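Quinone oxidoreductase (Thermus thermophilus, PDB 1IZ0) probably catalyses the NADPH-dependent reduction of quinones, pairing a GroES-like domain with a Rossmann-type domain that binds the nucleotide. Local coordinates at residues V28-E33 / M61-V66; R71-V76 / A91-P96. All coordinates share one frame; numbering follows the deposited sequence.

Contact 1 (V28-E33 / M61-V66); sequences VVLRVE and MEVVGV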
ATOM      1  N   VAL A  28     -20.068  -6.242 -12.448  1.00 35.17           N
ATOM      2  CA  VAL A  28     -21.121  -6.116 -11.458  1.00 34.09           C
ATOM      3  C   VAL A  28     -21.007  -4.704 -10.912  1.00 32.88           C
ATOM      4  O   VAL A  28     -19.949  -4.085 -10.999  1.00 32.63           O
ATOM      5  CB  VAL A  28     -20.949  -7.103 -10.291  1.00 33.91           C
ATOM      6  CG1 VAL A  28     -21.166  -8.528 -10.774  1.00 34.86           C
ATOM      7  CG2 VAL A  28     -19.566  -6.939  -9.677  1.00 34.47           C
ATOM      8  N   VAL A  29     -22.097  -4.192 -10.361  1.00 31.57           N
ATOM      9  CA  VAL A  29     -22.089  -2.859  -9.782  1.00 30.24           C
ATOM     10  C   VAL A  29     -22.084  -3.036  -8.270  1.00 29.49           C
ATOM     11  O   VAL A  29     -23.032  -3.580  -7.706  1.00 29.83           O
ATOM     12  CB  VAL A  29     -23.345  -2.061 -10.188  1.00 30.69           C
ATOM     13  CG1 VAL A  29     -23.259  -0.645  -9.630  1.00 30.75           C
ATOM     14  CG2 VAL A  29     -23.478  -2.030 -11.710  1.00 29.90           C
ATOM     15  N   LEU A  30     -21.016  -2.611  -7.606  1.00 27.40           N
ATOM     16  CA  LEU A  30     -20.992  -2.754  -6.164  1.00 26.69           C
ATOM     17  C   LEU A  30     -21.289  -1.424  -5.504  1.00 26.70           C
ATOM     18  O   LEU A  30     -20.821  -0.375  -5.958  1.00 25.45           O
ATOM     19  CB  LEU A  30     -19.644  -3.316  -5.681  1.00 28.32           C
ATOM     20  CG  LEU A  30     -18.346  -2.536  -5.452  1.00 28.25           C
ATOM     21  CD1 LEU A  30     -18.483  -1.555  -4.292  1.00 29.61           C
ATOM     22  CD2 LEU A  30     -17.247  -3.549  -5.119  1.00 29.67           C
ATOM     23  N   ARG A  31     -22.110  -1.468  -4.459  1.00 26.61           N
ATOM     24  CA  ARG A  31     -22.439  -0.267  -3.718  1.00 27.30           C
ATOM     25  C   ARG A  31     -21.310  -0.103  -2.715  1.00 25.43           C
ATOM     26  O   ARG A  31     -21.073  -0.975  -1.877  1.00 24.76           O
ATOM     27  CB  ARG A  31     -23.796  -0.395  -3.009  1.00 30.06           C
ATOM     28  CG  ARG A  31     -24.046  -1.713  -2.317  1.00 37.81           C
ATOM     29  CD  ARG A  31     -25.425  -1.718  -1.643  1.00 42.64           C
ATOM     30  NE  ARG A  31     -25.454  -0.858  -0.464  1.00 45.37           N
ATOM     31  CZ  ARG A  31     -24.813  -1.129   0.669  1.00 46.40           C
ATOM     32  NH1 ARG A  31     -24.098  -2.241   0.773  1.00 48.57           N
ATOM     33  NH2 ARG A  31     -24.873  -0.290   1.693  1.00 45.84           N
ATOM     34  N   VAL A  32     -20.613   1.021  -2.836  1.00 23.43           N
ATOM     35  CA  VAL A  32     -19.467   1.361  -2.008  1.00 21.61           C
ATOM     36  C   VAL A  32     -19.745   1.638  -0.525  1.00 23.24           C
ATOM     37  O   VAL A  32     -20.678   2.366  -0.168  1.00 23.25           O
ATOM     38  CB  VAL A  32     -18.738   2.582  -2.619  1.00 21.09           C
ATOM     39  CG1 VAL A  32     -17.438   2.854  -1.886  1.00 18.30           C
ATOM     40  CG2 VAL A  32     -18.476   2.333  -4.101  1.00 19.75           C
ATOM     41  N   GLU A  33     -18.916   1.048   0.333  1.00 23.09           N
ATOM     42  CA  GLU A  33     -19.022   1.239   1.775  1.00 23.16           C
ATOM     43  C   GLU A  33     -17.804   2.004   2.284  1.00 20.96           C
ATOM     44  O   GLU A  33     -17.919   2.865   3.156  1.00 20.15           O
ATOM     45  CB  GLU A  33     -19.109  -0.110   2.492  1.00 24.02           C
ATOM     46  CG  GLU A  33     -20.435  -0.828   2.304  1.00 28.47           C
ATOM     47  CD  GLU A  33     -20.476  -2.155   3.038  1.00 29.84           C
ATOM     48  OE1 GLU A  33     -19.690  -3.058   2.682  1.00 30.81           O
ATOM     49  OE2 GLU A  33     -21.285  -2.293   3.977  1.00 32.57           O
HETATM   50  N   MSE A  61      -9.249   4.228  -5.951  1.00 27.01           N
HETATM   51  CA  MSE A  61      -8.919   2.994  -6.658  1.00 28.96           C
HETATM   52  C   MSE A  61      -9.061   1.752  -5.797  1.00 27.40           C
HETATM   53  O   MSE A  61      -9.133   0.643  -6.317  1.00 27.31           O
HETATM   54  CB  MSE A  61      -7.477   3.043  -7.162  1.00 33.09           C
HETATM   55  CG  MSE A  61      -7.122   4.257  -7.995  1.00 40.74           C
HETATM   56 SE   MSE A  61      -5.308   4.117  -8.660  1.00 50.05          SE
HETATM   57  CE  MSE A  61      -4.432   3.689  -6.980  1.00 43.23           C
ATOM     58  N   GLU A  62      -9.075   1.940  -4.482  1.00 26.27           N
ATOM     59  CA  GLU A  62      -9.177   0.827  -3.545  1.00 25.91           C
ATOM     60  C   GLU A  62     -10.553   0.875  -2.899  1.00 24.42           C
ATOM     61  O   GLU A  62     -10.797   1.656  -1.983  1.00 24.81           O
ATOM     62  CB  GLU A  62      -8.074   0.958  -2.501  1.00 25.30           C
ATOM     63  CG  GLU A  62      -7.808  -0.294  -1.709  1.00 28.84           C
ATOM     64  CD  GLU A  62      -6.467  -0.234  -1.003  1.00 28.71           C
ATOM     65  OE1 GLU A  62      -5.890   0.873  -0.916  1.00 29.03           O
ATOM     66  OE2 GLU A  62      -5.995  -1.291  -0.533  1.00 29.05           O
ATOM     67  N   VAL A  63     -11.443   0.015  -3.380  1.00 22.48           N
ATOM     68  CA  VAL A  63     -12.816  -0.007  -2.917  1.00 23.47           C
ATOM     69  C   VAL A  63     -13.266  -1.264  -2.183  1.00 23.69           C
ATOM     70  O   VAL A  63     -12.727  -2.353  -2.386  1.00 24.58           O
ATOM     71  CB  VAL A  63     -13.758   0.241  -4.127  1.00 24.24           C
ATOM     72  CG1 VAL A  63     -15.175  -0.166  -3.806  1.00 27.90           C
ATOM     73  CG2 VAL A  63     -13.720   1.708  -4.502  1.00 25.79           C
ATOM     74  N   VAL A  64     -14.255  -1.082  -1.315  1.00 22.15           N
ATOM     75  CA  VAL A  64     -14.865  -2.165  -0.553  1.00 21.52           C
ATOM     76  C   VAL A  64     -16.371  -1.927  -0.642  1.00 21.32           C
ATOM     77  O   VAL A  64     -16.844  -0.807  -0.422  1.00 19.34           O
ATOM     78  CB  VAL A  64     -14.428  -2.144   0.919  1.00 21.75           C
ATOM     79  CG1 VAL A  64     -15.257  -3.130   1.725  1.00 21.96           C
ATOM     80  CG2 VAL A  64     -12.960  -2.515   1.015  1.00 22.64           C
ATOM     81  N   GLY A  65     -17.124  -2.964  -0.988  1.00 20.82           N
ATOM     82  CA  GLY A  65     -18.558  -2.785  -1.109  1.00 22.13           C
ATOM     83  C   GLY A  65     -19.367  -4.059  -1.232  1.00 22.57           C
ATOM     84  O   GLY A  65     -18.831  -5.166  -1.168  1.00 20.97           O
ATOM     85  N   VAL A  66     -20.664  -3.892  -1.444  1.00 23.61           N
ATOM     86  CA  VAL A  66     -21.568  -5.025  -1.538  1.00 26.20           C
ATOM     87  C   VAL A  66     -22.117  -5.320  -2.929  1.00 27.38           C
ATOM     88  O   VAL A  66     -22.456  -4.416  -3.693  1.00 27.25           O
ATOM     89  CB  VAL A  66     -22.758  -4.831  -0.574  1.00 26.65           C
ATOM     90  CG1 VAL A  66     -23.735  -5.991  -0.705  1.00 28.38           C
ATOM     91  CG2 VAL A  66     -22.248  -4.719   0.857  1.00 26.09           C
TER
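Arg-31 and Val-66 face each other as an antiparallel hydrogen-bonded pair. Arg-31 N gives its hydrogen to Val-66 O at 3.1 Å, and Val-66 N returns one to Arg-31 O at 3.0 Å. Glu-33 N to Val-64 O, at 2.9 Å and nearly straight (171° at the hydrogen), continues the ladder. Leu-30 reaches over from strand 28-33: its CB sits 3.6 Å from Val-66 O. With chi1 at 82°, CG is tucked over its own backbone, and the tip runs past Val-63 in the opposite direction, bringing CD1 to Gly-65 CA (3.4 Å) and Val-63 CG1 (3.6 Å); CD2 lies farther off, beside Gly-65 N. A CB on Gly-65 would run into both Leu-30 CD1 and Arg-31 O, so the bare backbone lets Val-32 CA and Gly-65 CA close to 4.3 Å. Arg-31 lies alongside Val-66, its guanidinium edge turned to the valine. Val-66 CG2 also meets Glu-33 OE1, which is salt-bridged to Arg-71. Backbone bonds thus hold these two strands of the GroES-like sheet while Leu-30, Val-32 and Val-63 form an apolar patch, and the salt bridge probably favours the charged form of the buried Glu-33.

Contact 2 (R71-V76 / A91-P96); sequences RYAALV and ALLPLP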
ATOM      1  N   ARG A  71     -20.062  -8.809   0.626  1.00 27.41           N
ATOM      2  CA  ARG A  71     -19.028  -7.777   0.604  1.00 26.12           C
ATOM      3  C   ARG A  71     -17.708  -8.227  -0.032  1.00 25.43           C
ATOM      4  O   ARG A  71     -17.182  -9.304   0.270  1.00 24.00           O
ATOM      5  CB  ARG A  71     -18.762  -7.279   2.024  1.00 29.07           C
ATOM      6  CG  ARG A  71     -17.663  -6.222   2.126  1.00 30.03           C
ATOM      7  CD  ARG A  71     -17.582  -5.694   3.549  1.00 32.15           C
ATOM      8  NE  ARG A  71     -18.854  -5.113   3.963  1.00 33.50           N
ATOM      9  CZ  ARG A  71     -19.314  -5.134   5.210  1.00 37.02           C
ATOM     10  NH1 ARG A  71     -18.603  -5.712   6.174  1.00 37.73           N
ATOM     11  NH2 ARG A  71     -20.486  -4.579   5.498  1.00 34.98           N
ATOM     12  N   TYR A  72     -17.172  -7.372  -0.898  1.00 23.26           N
ATOM     13  CA  TYR A  72     -15.928  -7.641  -1.611  1.00 22.14           C
ATOM     14  C   TYR A  72     -15.026  -6.415  -1.581  1.00 22.27           C
ATOM     15  O   TYR A  72     -15.486  -5.294  -1.349  1.00 21.98           O
ATOM     16  CB  TYR A  72     -16.209  -7.941  -3.085  1.00 22.33           C
ATOM     17  CG  TYR A  72     -17.023  -9.180  -3.372  1.00 22.85           C
ATOM     18  CD1 TYR A  72     -16.412 -10.427  -3.479  1.00 23.82           C
ATOM     19  CD2 TYR A  72     -18.399  -9.096  -3.589  1.00 21.74           C
ATOM     20  CE1 TYR A  72     -17.149 -11.567  -3.806  1.00 23.73           C
ATOM     21  CE2 TYR A  72     -19.148 -10.227  -3.918  1.00 23.41           C
ATOM     22  CZ  TYR A  72     -18.514 -11.459  -4.029  1.00 24.96           C
ATOM     23  OH  TYR A  72     -19.237 -12.575  -4.395  1.00 25.91           O
ATOM     24  N   ALA A  73     -13.742  -6.644  -1.832  1.00 20.89           N
ATOM     25  CA  ALA A  73     -12.758  -5.571  -1.909  1.00 20.78           C
ATOM     26  C   ALA A  73     -12.342  -5.578  -3.375  1.00 20.85           C
ATOM     27  O   ALA A  73     -12.413  -6.620  -4.032  1.00 20.98           O
ATOM     28  CB  ALA A  73     -11.557  -5.872  -1.024  1.00 18.52           C
ATOM     29  N   ALA A  74     -11.922  -4.439  -3.906  1.00 20.58           N
ATOM     30  CA  ALA A  74     -11.516  -4.417  -5.302  1.00 21.89           C
ATOM     31  C   ALA A  74     -10.608  -3.259  -5.651  1.00 22.12           C
ATOM     32  O   ALA A  74     -10.674  -2.193  -5.041  1.00 23.03           O
ATOM     33  CB  ALA A  74     -12.748  -4.386  -6.206  1.00 20.01           C
ATOM     34  N   LEU A  75      -9.747  -3.488  -6.633  1.00 22.25           N
ATOM     35  CA  LEU A  75      -8.857  -2.455  -7.125  1.00 22.65           C
ATOM     36  C   LEU A  75      -9.448  -2.041  -8.457  1.00 24.22           C
ATOM     37  O   LEU A  75      -9.648  -2.873  -9.344  1.00 25.80           O
ATOM     38  CB  LEU A  75      -7.440  -2.989  -7.319  1.00 22.83           C
ATOM     39  CG  LEU A  75      -6.653  -3.103  -6.017  1.00 24.76           C
ATOM     40  CD1 LEU A  75      -5.225  -3.485  -6.305  1.00 24.04           C
ATOM     41  CD2 LEU A  75      -6.698  -1.764  -5.299  1.00 27.66           C
ATOM     42  N   VAL A  76      -9.754  -0.757  -8.582  1.00 24.32           N
ATOM     43  CA  VAL A  76     -10.343  -0.220  -9.800  1.00 25.51           C
ATOM     44  C   VAL A  76      -9.397   0.880 -10.279  1.00 24.73           C
ATOM     45  O   VAL A  76      -8.570   1.363  -9.504  1.00 25.13           O
ATOM     46  CB  VAL A  76     -11.748   0.369  -9.499  1.00 25.94           C
ATOM     47  CG1 VAL A  76     -12.411   0.814 -10.767  1.00 30.87           C
ATOM     48  CG2 VAL A  76     -12.618  -0.671  -8.813  1.00 26.67           C
ATOM     49  N   ALA A  91     -12.075  -9.191 -10.786  1.00 31.88           N
ATOM     50  CA  ALA A  91     -11.261  -8.393  -9.869  1.00 31.85           C
ATOM     51  C   ALA A  91     -11.786  -8.444  -8.434  1.00 30.53           C
ATOM     52  O   ALA A  91     -11.113  -7.995  -7.505  1.00 30.84           O
ATOM     53  CB  ALA A  91     -11.199  -6.931 -10.350  1.00 31.35           C
ATOM     54  N   LEU A  92     -12.984  -8.990  -8.250  1.00 29.46           N
ATOM     55  CA  LEU A  92     -13.581  -9.076  -6.918  1.00 28.82           C
ATOM     56  C   LEU A  92     -12.746  -9.915  -5.970  1.00 29.86           C
ATOM     57  O   LEU A  92     -12.286 -10.999  -6.317  1.00 30.77           O
ATOM     58  CB  LEU A  92     -14.991  -9.660  -6.999  1.00 26.88           C
ATOM     59  CG  LEU A  92     -15.987  -8.815  -7.786  1.00 26.62           C
ATOM     60  CD1 LEU A  92     -17.297  -9.576  -7.930  1.00 27.80           C
ATOM     61  CD2 LEU A  92     -16.199  -7.483  -7.078  1.00 23.95           C
ATOM     62  N   LEU A  93     -12.569  -9.411  -4.759  1.00 31.32           N
ATOM     63  CA  LEU A  93     -11.780 -10.099  -3.750  1.00 31.81           C
ATOM     64  C   LEU A  93     -12.660 -10.466  -2.548  1.00 31.66           C
ATOM     65  O   LEU A  93     -13.097  -9.588  -1.805  1.00 32.34           O
ATOM     66  CB  LEU A  93     -10.629  -9.184  -3.323  1.00 33.45           C
ATOM     67  CG  LEU A  93      -9.495  -9.760  -2.484  1.00 36.29           C
ATOM     68  CD1 LEU A  93      -9.927  -9.878  -1.036  1.00 39.39           C
ATOM     69  CD2 LEU A  93      -9.088 -11.114  -3.060  1.00 39.18           C
ATOM     70  N   PRO A  94     -12.931 -11.771  -2.348  1.00 31.12           N
ATOM     71  CA  PRO A  94     -13.759 -12.253  -1.235  1.00 30.70           C
ATOM     72  C   PRO A  94     -13.114 -11.930   0.108  1.00 28.60           C
ATOM     73  O   PRO A  94     -11.893 -12.032   0.265  1.00 27.93           O
ATOM     74  CB  PRO A  94     -13.831 -13.767  -1.475  1.00 30.84           C
ATOM     75  CG  PRO A  94     -13.550 -13.916  -2.925  1.00 31.54           C
ATOM     76  CD  PRO A  94     -12.467 -12.905  -3.164  1.00 32.34           C
ATOM     77  N   LEU A  95     -13.938 -11.557   1.077  1.00 27.77           N
ATOM     78  CA  LEU A  95     -13.447 -11.202   2.402  1.00 27.67           C
ATOM     79  C   LEU A  95     -13.934 -12.183   3.453  1.00 27.21           C
ATOM     80  O   LEU A  95     -14.975 -12.815   3.283  1.00 26.73           O
ATOM     81  CB  LEU A  95     -13.922  -9.793   2.764  1.00 25.49           C
ATOM     82  CG  LEU A  95     -13.532  -8.691   1.775  1.00 25.72           C
ATOM     83  CD1 LEU A  95     -14.277  -7.414   2.097  1.00 27.09           C
ATOM     84  CD2 LEU A  95     -12.038  -8.458   1.838  1.00 25.85           C
ATOM     85  N   PRO A  96     -13.181 -12.328   4.556  1.00 28.51           N
ATOM     86  CA  PRO A  96     -13.576 -13.248   5.627  1.00 29.03           C
ATOM     87  C   PRO A  96     -14.775 -12.645   6.346  1.00 28.71           C
ATOM     88  O   PRO A  96     -14.871 -11.426   6.465  1.00 27.77           O
ATOM     89  CB  PRO A  96     -12.350 -13.281   6.541  1.00 29.38           C
ATOM     90  CG  PRO A  96     -11.226 -12.804   5.667  1.00 31.87           C
ATOM     91  CD  PRO A  96     -11.867 -11.731   4.844  1.00 28.09           C
TER
HETATM   92  O   HOH W   1     -17.035 -12.031   0.922  1.00 33.57           O
HETATM   93  O   HOH W   2      -8.391  -6.574  -6.975  1.00 24.96           O
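Ala-73 and Leu-93 grip each other by two backbone bonds, Ala-73 N to Leu-93 O at 3.0 Å and Leu-93 N to Ala-73 O at 2.9 Å. Next to them, the Tyr-72 ring presents the edge at CD1 to the Leu-93 to Pro-94 peptide. Leu-92 CD1 sits over one face of the ring, while Leu-92 CB comes to 3.9 Å from Tyr-72 CD1 near the rim. On the Ala-73 side, Leu-95 divides its branches: CD1 meets Arg-71 CG at 3.6 Å, and CD2 meets Ala-73 CB at 3.9 Å. Leu-95 CG lies opposite its own carbonyl carbon (chi1 -56°), which lays the fork along one side of strand 70-75, one methyl to each of two side chains. Replacing Leu-95 with an alanine would probably leave Arg-71 CG and Ala-73 CB without their methyl partners and open a gap beside the strand. Beyond the two bonds, water takes over: one molecule accepts from Leu-95 N and donates to Arg-71 O, at 2.8 Å. Farther out, Glu-33 holds the Arg-71 end. The Leu-75 side chain is about 4 Å from that of Leu-244, a residue seen to bind NADPH, so this end of the strand borders the cofactor site. Strand 70-75 lies between strand 62-67 and the short strand 93-94, with Pro-108 of helix 108-120 against Ala-73 and Leu-75, Val-109 against Leu-75, and Val-87 of strand 84-88 touching Ala-74 and Leu-92.

Overall arrangement
From the N terminus, the chain first lays down strand 27-37, then passes through helix 39-46 before strand 62-67 returns to pair with it; contact 1 closes that loop. Strand 70-75 follows directly, antiparallel to 62-67. The chain next runs through strand 84-88, which also pairs with 27-37, and comes back to strand 70-75 at residues 91-96, where contact 2 closes a shorter loop. The two are in series, neither nested nor crossed, with centres about 8 Å apart. The pairing of strand 62-67 with 70-75, with a probable hydrogen bond between Val-63 O and Ala-74 N, makes both contacts part of one curled sheet of the GroES-like part.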